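Local coordinates for glyoxalase-like domain protein (Staphylococcus aureus, PDB 3P8A) that is of unknown function but carries a glyoxalase-like domain and probably belongs to the vicinal oxygen chelate (VOC) family, at residues H54-T58 and K80-M84; D159-K163 and V196-N200; M21-F25 and L228-I233. All coordinates share one frame; numbering follows the deposited sequence. Where two conformers were deposited one is given.

Contact 1 of 3, residues H54-T58 and K80-M84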
loop_
_atom_site.group_PDB
_atom_site.type_symbol
_atom_site.label_atom_id
_atom_site.label_comp_id
_atom_site.label_asym_id
_atom_site.label_seq_id
_atom_site.Cartn_x
_atom_site.Cartn_y
_atom_site.Cartn_z
ATOM N N HIS A 54 16.995 0.444 6.912
ATOM C CA HIS A 54 18.429 0.638 6.669
ATOM C C HIS A 54 18.865 0.510 5.231
ATOM O O HIS A 54 19.690 1.300 4.802
ATOM C CB HIS A 54 19.326 -0.201 7.598
ATOM C CG HIS A 54 20.737 0.312 7.628
ATOM N ND1 HIS A 54 21.129 1.291 8.529
ATOM C CD2 HIS A 54 21.781 0.028 6.807
ATOM C CE1 HIS A 54 22.400 1.548 8.248
ATOM N NE2 HIS A 54 22.837 0.809 7.221
ATOM N N LYS A 55 18.293 -0.446 4.483
ATOM C CA LYS A 55 18.613 -0.673 3.067
ATOM C C LYS A 55 18.326 0.539 2.175
ATOM O O LYS A 55 19.044 0.757 1.197
ATOM C CB LYS A 55 17.773 -1.824 2.519
ATOM C CG LYS A 55 18.233 -3.218 2.890
ATOM C CD LYS A 55 17.133 -4.258 2.623
ATOM C CE LYS A 55 16.771 -4.443 1.165
ATOM N NZ LYS A 55 17.881 -5.038 0.367
ATOM N N TYR A 56 17.252 1.299 2.489
ATOM C CA TYR A 56 16.792 2.410 1.654
ATOM C C TYR A 56 16.999 3.815 2.168
ATOM O O TYR A 56 17.016 4.738 1.359
ATOM C CB TYR A 56 15.326 2.201 1.278
ATOM C CG TYR A 56 15.050 0.871 0.607
ATOM C CD1 TYR A 56 15.488 0.617 -0.693
ATOM C CD2 TYR A 56 14.343 -0.130 1.265
ATOM C CE1 TYR A 56 15.246 -0.609 -1.311
ATOM C CE2 TYR A 56 14.111 -1.366 0.664
ATOM C CZ TYR A 56 14.541 -1.590 -0.633
ATOM O OH TYR A 56 14.274 -2.788 -1.236
ATOM N N GLY A 57 17.152 3.984 3.479
ATOM C CA GLY A 57 17.352 5.306 4.072
ATOM C C GLY A 57 16.053 6.046 4.345
ATOM O O GLY A 57 16.051 7.276 4.471
ATOM N N THR A 58 14.934 5.291 4.437
ATOM C CA THR A 58 13.574 5.803 4.673
ATOM C C THR A 58 13.130 5.479 6.089
ATOM O O THR A 58 13.710 4.594 6.726
ATOM C CB THR A 58 12.570 5.224 3.655
ATOM O OG1 THR A 58 12.668 3.794 3.612
ATOM C CG2 THR A 58 12.720 5.810 2.265
ATOM N N LYS A 80 21.573 7.496 -0.190
ATOM C CA LYS A 80 21.390 6.046 -0.135
ATOM C C LYS A 80 20.222 5.620 -1.022
ATOM O O LYS A 80 20.395 4.717 -1.839
ATOM C CB LYS A 80 21.172 5.569 1.313
ATOM C CG LYS A 80 20.809 4.084 1.427
ATOM C CD LYS A 80 20.790 3.618 2.865
ATOM C CE LYS A 80 22.147 3.176 3.379
ATOM N NZ LYS A 80 22.755 2.113 2.531
ATOM N N LEU A 81 19.050 6.263 -0.873
ATOM C CA LEU A 81 17.858 5.937 -1.663
ATOM C C LEU A 81 18.089 6.106 -3.165
ATOM O O LEU A 81 17.678 5.251 -3.931
ATOM C CB LEU A 81 16.657 6.773 -1.190
ATOM C CG LEU A 81 15.278 6.365 -1.721
ATOM C CD1 LEU A 81 14.866 4.964 -1.259
ATOM C CD2 LEU A 81 14.235 7.362 -1.275
ATOM N N LYS A 82 18.770 7.190 -3.580
ATOM C CA LYS A 82 19.083 7.467 -4.993
ATOM C C LYS A 82 19.994 6.388 -5.597
ATOM O O LYS A 82 19.813 6.007 -6.761
ATOM C CB LYS A 82 19.763 8.838 -5.122
ATOM C CG LYS A 82 18.804 10.014 -5.131
ATOM C CD LYS A 82 19.562 11.343 -5.002
ATOM C CE LYS A 82 19.246 12.367 -6.077
ATOM N NZ LYS A 82 17.830 12.822 -6.042
ATOM N N LYS A 83 20.965 5.890 -4.795
ATOM C CA LYS A 83 21.895 4.830 -5.194
ATOM C C LYS A 83 21.095 3.549 -5.403
ATOM O O LYS A 83 21.221 2.899 -6.450
ATOM C CB LYS A 83 22.944 4.596 -4.085
ATOM C CG LYS A 83 24.160 5.512 -4.145
ATOM C CD LYS A 83 25.201 5.177 -3.055
ATOM C CE LYS A 83 25.986 3.897 -3.306
ATOM N NZ LYS A 83 26.787 3.479 -2.123
HETATM N N MSE A 84 20.248 3.225 -4.397
HETATM C CA MSE A 84 19.401 2.035 -4.400
HETATM C C MSE A 84 18.390 2.047 -5.531
HETATM O O MSE A 84 18.104 0.984 -6.076
HETATM C CB MSE A 84 18.737 1.817 -3.033
HETATM C CG MSE A 84 19.735 1.482 -1.926
HETATM SE SE MSE A 84 20.887 -0.059 -2.284
HETATM C CE MSE A 84 22.549 0.872 -2.799
#

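Contact 2 of 3, residues D159-K163 and V196-N200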
loop_
_atom_site.group_PDB
_atom_site.type_symbol
_atom_site.label_atom_id
_atom_site.label_comp_id
_atom_site.label_asym_id
_atom_site.label_seq_id
_atom_site.Cartn_x
_atom_site.Cartn_y
_atom_site.Cartn_z
ATOM N N ASP A 159 4.299 -2.150 -20.210
ATOM C CA ASP A 159 4.064 -0.873 -19.552
ATOM C C ASP A 159 3.102 -0.980 -18.365
ATOM O O ASP A 159 2.107 -1.718 -18.422
ATOM C CB ASP A 159 3.498 0.153 -20.554
ATOM C CG ASP A 159 4.426 0.574 -21.676
ATOM O OD1 ASP A 159 5.661 0.602 -21.455
ATOM O OD2 ASP A 159 3.920 0.937 -22.752
ATOM N N ASP A 160 3.387 -0.203 -17.311
ATOM C CA ASP A 160 2.532 -0.086 -16.138
ATOM C C ASP A 160 2.122 1.355 -16.020
ATOM O O ASP A 160 2.985 2.214 -15.846
ATOM C CB ASP A 160 3.264 -0.490 -14.829
ATOM C CG ASP A 160 3.575 -1.960 -14.667
ATOM O OD1 ASP A 160 2.635 -2.786 -14.786
ATOM O OD2 ASP A 160 4.746 -2.288 -14.354
ATOM N N GLU A 161 0.818 1.647 -16.105
ATOM C CA GLU A 161 0.373 3.001 -15.824
ATOM C C GLU A 161 0.468 3.184 -14.300
ATOM O O GLU A 161 0.862 4.240 -13.809
ATOM C CB GLU A 161 -1.095 3.225 -16.265
ATOM C CG GLU A 161 -1.265 3.389 -17.761
ATOM C CD GLU A 161 -0.669 4.635 -18.374
ATOM O OE1 GLU A 161 -0.432 5.618 -17.631
ATOM O OE2 GLU A 161 -0.440 4.620 -19.606
ATOM N N ILE A 162 0.141 2.114 -13.576
ATOM C CA ILE A 162 0.054 2.063 -12.117
ATOM C C ILE A 162 1.119 1.168 -11.560
ATOM O O ILE A 162 1.280 0.045 -12.037
ATOM C CB ILE A 162 -1.382 1.536 -11.727
ATOM C CG1 ILE A 162 -2.482 2.457 -12.237
ATOM C CG2 ILE A 162 -1.534 1.257 -10.231
ATOM C CD1 ILE A 162 -2.322 3.971 -11.829
ATOM N N LYS A 163 1.809 1.629 -10.504
ATOM C CA LYS A 163 2.842 0.792 -9.904
ATOM C C LYS A 163 2.149 -0.437 -9.336
ATOM O O LYS A 163 1.166 -0.283 -8.598
ATOM C CB LYS A 163 3.613 1.525 -8.792
ATOM C CG LYS A 163 4.863 0.772 -8.352
ATOM C CD LYS A 163 6.023 1.080 -9.253
ATOM C CE LYS A 163 7.301 0.510 -8.702
ATOM N NZ LYS A 163 8.442 0.958 -9.545
ATOM N N VAL A 196 -8.091 4.190 -7.572
ATOM C CA VAL A 196 -6.956 4.317 -8.454
ATOM C C VAL A 196 -7.442 4.993 -9.737
ATOM O O VAL A 196 -8.484 4.599 -10.297
ATOM C CB VAL A 196 -6.332 2.912 -8.747
ATOM C CG1 VAL A 196 -5.211 2.995 -9.770
ATOM C CG2 VAL A 196 -5.837 2.229 -7.470
ATOM N N LYS A 197 -6.718 6.046 -10.172
ATOM C CA LYS A 197 -7.009 6.717 -11.422
ATOM C C LYS A 197 -6.027 6.137 -12.427
ATOM O O LYS A 197 -4.842 6.016 -12.103
ATOM C CB LYS A 197 -6.892 8.252 -11.274
ATOM C CG LYS A 197 -8.257 8.857 -10.955
ATOM C CD LYS A 197 -8.250 10.316 -10.633
ATOM C CE LYS A 197 -9.682 10.824 -10.561
ATOM N NZ LYS A 197 -9.760 12.288 -10.330
ATOM N N SER A 198 -6.504 5.700 -13.605
ATOM C CA SER A 198 -5.589 5.136 -14.598
ATOM C C SER A 198 -5.824 5.690 -15.998
ATOM O O SER A 198 -6.975 5.761 -16.443
ATOM C CB SER A 198 -5.694 3.621 -14.629
ATOM O OG SER A 198 -4.821 3.109 -15.625
ATOM N N LYS A 199 -4.729 5.976 -16.725
ATOM C CA LYS A 199 -4.842 6.437 -18.121
ATOM C C LYS A 199 -5.055 5.263 -19.061
ATOM O O LYS A 199 -5.279 5.455 -20.259
ATOM C CB LYS A 199 -3.605 7.250 -18.550
ATOM C CG LYS A 199 -3.538 8.631 -17.926
ATOM C CD LYS A 199 -2.285 9.387 -18.388
ATOM C CE LYS A 199 -1.054 9.006 -17.609
ATOM N NZ LYS A 199 0.116 9.835 -18.028
ATOM N N ASN A 200 -5.005 4.039 -18.520
ATOM C CA ASN A 200 -5.255 2.815 -19.264
ATOM C C ASN A 200 -5.935 1.805 -18.351
ATOM O O ASN A 200 -5.340 0.821 -17.939
ATOM C CB ASN A 200 -3.947 2.255 -19.897
ATOM C CG ASN A 200 -4.212 1.256 -20.999
ATOM O OD1 ASN A 200 -5.344 0.834 -21.224
ATOM N ND2 ASN A 200 -3.163 0.819 -21.681
HETATM O O HOH W 1 1.830 7.671 -16.639
#

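Contact 3 of 3, residues M21-F25 and L228-I233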
loop_
_atom_site.group_PDB
_atom_site.type_symbol
_atom_site.label_atom_id
_atom_site.label_comp_id
_atom_site.label_asym_id
_atom_site.label_seq_id
_atom_site.Cartn_x
_atom_site.Cartn_y
_atom_site.Cartn_z
HETATM N N MSE A 21 -4.575 -18.983 -3.384
HETATM C CA MSE A 21 -3.749 -18.115 -2.535
HETATM C C MSE A 21 -4.570 -17.040 -1.803
HETATM O O MSE A 21 -5.256 -16.239 -2.446
HETATM C CB MSE A 21 -2.546 -17.509 -3.307
HETATM C CG MSE A 21 -2.919 -16.862 -4.649
HETATM SE SE MSE A 21 -1.534 -15.690 -5.382
HETATM C CE MSE A 21 -2.672 -14.580 -6.533
ATOM N N ILE A 22 -4.513 -17.038 -0.454
ATOM C CA ILE A 22 -5.273 -16.074 0.337
ATOM C C ILE A 22 -4.546 -14.735 0.512
ATOM O O ILE A 22 -3.503 -14.657 1.178
ATOM C CB ILE A 22 -6.034 -16.641 1.587
ATOM C CG1 ILE A 22 -5.334 -16.408 2.935
ATOM C CG2 ILE A 22 -6.455 -18.104 1.405
ATOM C CD1 ILE A 22 -6.041 -15.380 3.800
ATOM N N LEU A 23 -5.065 -13.709 -0.184
ATOM C CA LEU A 23 -4.555 -12.330 -0.175
ATOM C C LEU A 23 -5.531 -11.408 0.512
ATOM O O LEU A 23 -6.731 -11.502 0.282
ATOM C CB LEU A 23 -4.309 -11.800 -1.611
ATOM C CG LEU A 23 -3.301 -12.538 -2.442
ATOM C CD1 LEU A 23 -3.241 -11.989 -3.836
ATOM C CD2 LEU A 23 -1.949 -12.468 -1.825
ATOM N N LYS A 24 -5.010 -10.491 1.318
ATOM C CA LYS A 24 -5.804 -9.467 1.997
ATOM C C LYS A 24 -5.058 -8.148 1.891
ATOM O O LYS A 24 -3.839 -8.145 1.723
ATOM C CB LYS A 24 -6.011 -9.815 3.478
ATOM C CG LYS A 24 -6.894 -11.026 3.728
ATOM C CD LYS A 24 -6.951 -11.330 5.212
ATOM C CE LYS A 24 -7.994 -12.369 5.548
ATOM N NZ LYS A 24 -8.029 -12.655 7.009
ATOM N N PHE A 25 -5.776 -7.029 2.031
ATOM C CA PHE A 25 -5.157 -5.702 2.012
ATOM C C PHE A 25 -4.304 -5.538 3.286
ATOM O O PHE A 25 -4.784 -5.830 4.376
ATOM C CB PHE A 25 -6.271 -4.623 1.961
ATOM C CG PHE A 25 -5.754 -3.212 2.044
ATOM C CD1 PHE A 25 -5.236 -2.580 0.923
ATOM C CD2 PHE A 25 -5.761 -2.522 3.248
ATOM C CE1 PHE A 25 -4.726 -1.291 1.012
ATOM C CE2 PHE A 25 -5.247 -1.231 3.332
ATOM C CZ PHE A 25 -4.747 -0.623 2.214
ATOM N N LEU A 228 -10.672 -8.598 -3.831
ATOM C CA LEU A 228 -9.854 -9.786 -3.592
ATOM C C LEU A 228 -10.819 -10.874 -3.134
ATOM O O LEU A 228 -11.840 -10.566 -2.527
ATOM C CB LEU A 228 -8.824 -9.520 -2.501
ATOM C CG LEU A 228 -7.651 -8.647 -2.861
ATOM C CD1 LEU A 228 -7.057 -8.027 -1.608
ATOM C CD2 LEU A 228 -6.592 -9.432 -3.626
ATOM N N LYS A 229 -10.516 -12.141 -3.424
ATOM C CA LYS A 229 -11.399 -13.253 -3.032
ATOM C C LYS A 229 -11.569 -13.407 -1.516
ATOM O O LYS A 229 -12.624 -13.876 -1.066
ATOM C CB LYS A 229 -10.903 -14.577 -3.639
ATOM C CG LYS A 229 -11.331 -14.742 -5.081
ATOM C CD LYS A 229 -10.502 -15.792 -5.813
ATOM C CE LYS A 229 -11.078 -16.102 -7.172
ATOM N NZ LYS A 229 -11.129 -14.913 -8.064
ATOM N N ASN A 230 -10.543 -12.997 -0.738
ATOM C CA ASN A 230 -10.503 -13.176 0.718
ATOM C C ASN A 230 -10.464 -11.899 1.536
ATOM O O ASN A 230 -9.994 -11.907 2.678
ATOM C CB ASN A 230 -9.335 -14.117 1.082
ATOM C CG ASN A 230 -9.399 -15.425 0.332
ATOM O OD1 ASN A 230 -10.231 -16.283 0.625
ATOM N ND2 ASN A 230 -8.622 -15.541 -0.738
ATOM N N ASP A 231 -10.975 -10.798 0.974
ATOM C CA ASP A 231 -11.035 -9.523 1.682
ATOM C C ASP A 231 -12.240 -8.691 1.234
ATOM O O ASP A 231 -12.715 -8.857 0.106
ATOM C CB ASP A 231 -9.716 -8.742 1.535
ATOM C CG ASP A 231 -9.476 -7.747 2.653
ATOM O OD1 ASP A 231 -10.415 -7.503 3.453
ATOM O OD2 ASP A 231 -8.353 -7.222 2.743
ATOM N N ASP A 232 -12.730 -7.806 2.107
ATOM C CA ASP A 232 -13.905 -6.976 1.794
ATOM C C ASP A 232 -13.601 -5.580 1.199
ATOM O O ASP A 232 -14.544 -4.828 0.973
ATOM C CB ASP A 232 -14.875 -6.821 3.001
ATOM C CG ASP A 232 -14.906 -7.898 4.067
ATOM O OD1 ASP A 232 -14.952 -7.536 5.262
ATOM O OD2 ASP A 232 -14.994 -9.104 3.706
ATOM N N ILE A 233 -12.327 -5.216 0.985
ATOM C CA ILE A 233 -11.958 -3.911 0.417
ATOM C C ILE A 233 -12.258 -3.883 -1.089
ATOM O O ILE A 233 -11.855 -4.801 -1.814
ATOM C CB ILE A 233 -10.444 -3.562 0.648
ATOM C CG1 ILE A 233 -9.932 -3.698 2.096
ATOM C CG2 ILE A 233 -10.004 -2.245 -0.016
ATOM C CD1 ILE A 233 -10.631 -3.020 3.117
HETATM O O HOH W 2 -7.717 -13.063 -1.745
#

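Contact 1 of 3, residues H54-T58 and K80-M84
Lys80 turns CG away from its backbone N (chi1 173°), which sends the chain off helix 78-84 toward the turn at 54-58, and bends at chi3 and chi4 fold the outer half along the row of backbone carbonyls there. Its CD rests 3.2 Å from His54 O, and CG lies 3.8 Å from both Lys55 O and Tyr56 O, so the aliphatic part of a lysine covers the polar rim of the turn. The helix backbone itself sets Leu81 CB 3.3 Å from Tyr56 O; from there a chi1 of -168° swings the branched end round to the loop, where CD1 meets Tyr56 CB at 3.8 Å and CD2 touches the methyl CG2 of Thr58. One turn further on, selenomethionine Met84 brings its CB to 4.2 Å from Tyr56 CD1. Beyond CB, in one of its two conformers, the Met84 chain crosses Tyr56 at about a right angle and CG packs against Lys55 O. Where Lys80 passes over the turn stands Gly57, in a left-handed conformation. This glycine makes backbone hydrogen bonds with Glu76 and Asn77, just ahead of the helix, and Lys55 NZ forms a salt bridge with Glu89. This is plain helix-on-hairpin packing: helix 78-84 lies against the connection of the antiparallel hairpin 48-53/58-64, beside edge strand 48-53 of the eight-stranded sheet.

Contact 2 of 3, residues D159-K163 and V196-N200
Glu161 and Ile162, neighbours in the loop between strands 147-155 and 166-170, bring most of the buried surface, and they divide the end of strand 189-198 between them. Glu161 works with the bend of its chain. CG lies 3.6 Å from Asn200 CB, CB approaches Ser198 OG, and with the chain turned at chi2 (-67°) the Glu161 side chain crosses that of Lys199 at about a right angle. There OE1 sits 3.4 Å from Lys199 CE, against the methylenes of the lysine. The two charges stay apart, with OE1 4.3 Å from NZ, beyond a salt bridge. A water bridges the two charged groups: it donates to Glu161 OE1 at 3.2 Å and accepts from Lys199 NZ at 3.1 Å. OE1 has a further partner in Ser243 OG, a hydroxyl that is also hydrogen-bonded to Lys199 N, so one serine ties the acid and the backbone of the opposing segment together.

The strand ends here in an ST turn: Ser198 OG accepts from Asn200 N (3.0 Å, 156°), and Asn200 takes the N-cap position of helix 201-212. Thr204 OG1, in the first turn of that helix, is hydrogen-bonded to both Ser198 OG and Asn200 O. Glu161 packs on a strand-to-helix corner held by these bonds.

Ile162 faces the interior instead. Its CG1 branch, anti to the carbonyl carbon (chi1 -61°), carries CD1 to Val196 CG1 at 3.7 Å and to Lys197 O at 3.3 Å; CG2 is a little further from the same valine methyl. Trp208 of helix 201-212 and Tyr245 of strand 244-252 touch both Ile162 and Val196, extending this apolar patch between helix and sheet.

Contact 3 of 3, residues M21-F25 and L228-I233
The entry to strand 24-31, at the first modelled residues of the chain, runs past the type I beta turn Leu228-Asp231, which belongs to the connection between antiparallel strands 223-227 and 234-239. Strand 24-31 lies within the eight-stranded sheet and the turn joins strands of the seven-stranded one, so the contact links the two.

Its direct polar link is made by Asp231. A chi1 of -156° sets the carboxylate opposite its own N and extends it across to Phe25, where OD2 accepts from Phe25 N at 2.7 Å; the N-H...O angle is 166° and the oxygen is met nearly along its C-O axis. The other oxygen, OD1, accepts from Asp232 N on its anti side, 28° out of the carboxylate plane. A backbone N-H from each segment thus holds the group, which limits its rotation.

A water makes the second bridge. It donates to Leu23 O at 2.7 Å and accepts from both Asn230 N and Asn230 ND2. The Asn230 side chain crosses that of Ile22 at about a right angle, with ND2 3.6 Å from Ile22 CB. Lys24 stretches its extended chain past the turn, with CG 3.4 Å from Asn230 O.

Apolar pairs line the inner side. Leu23 CB meets Leu228 CD2, and Phe25 CB meets Ile233 CG1 at 3.8 Å. Ile191 of strand 189-198 touches both Phe25 and Ile233, while Leu112 touches Leu228.

Two backbone N-H groups on one carboxylate would probably help stabilise its negative charge, and Lys24, with NZ 6.7 Å from Asp231 OD1, could add only a modest long-range attraction.

Contact 1 lies beside edge strand 48-53 of the eight-stranded sheet, with its centre 31 Å from that of contact 3, on the opposite side of the chain's centre. Contact 2 is 25 Å from contact 1 and 21 Å from contact 3, centre to centre, and none of the three touches another. Along the sequence contact 1 closes before contact 2 opens, and both fall between the two segments of contact 3, which brings residues 21-25 to 228-233. Contacts 2 and 3 thus join elements of the eight-stranded sheet to the seven-stranded one at two separate places, while contact 1 packs a helix on the first of these sheets.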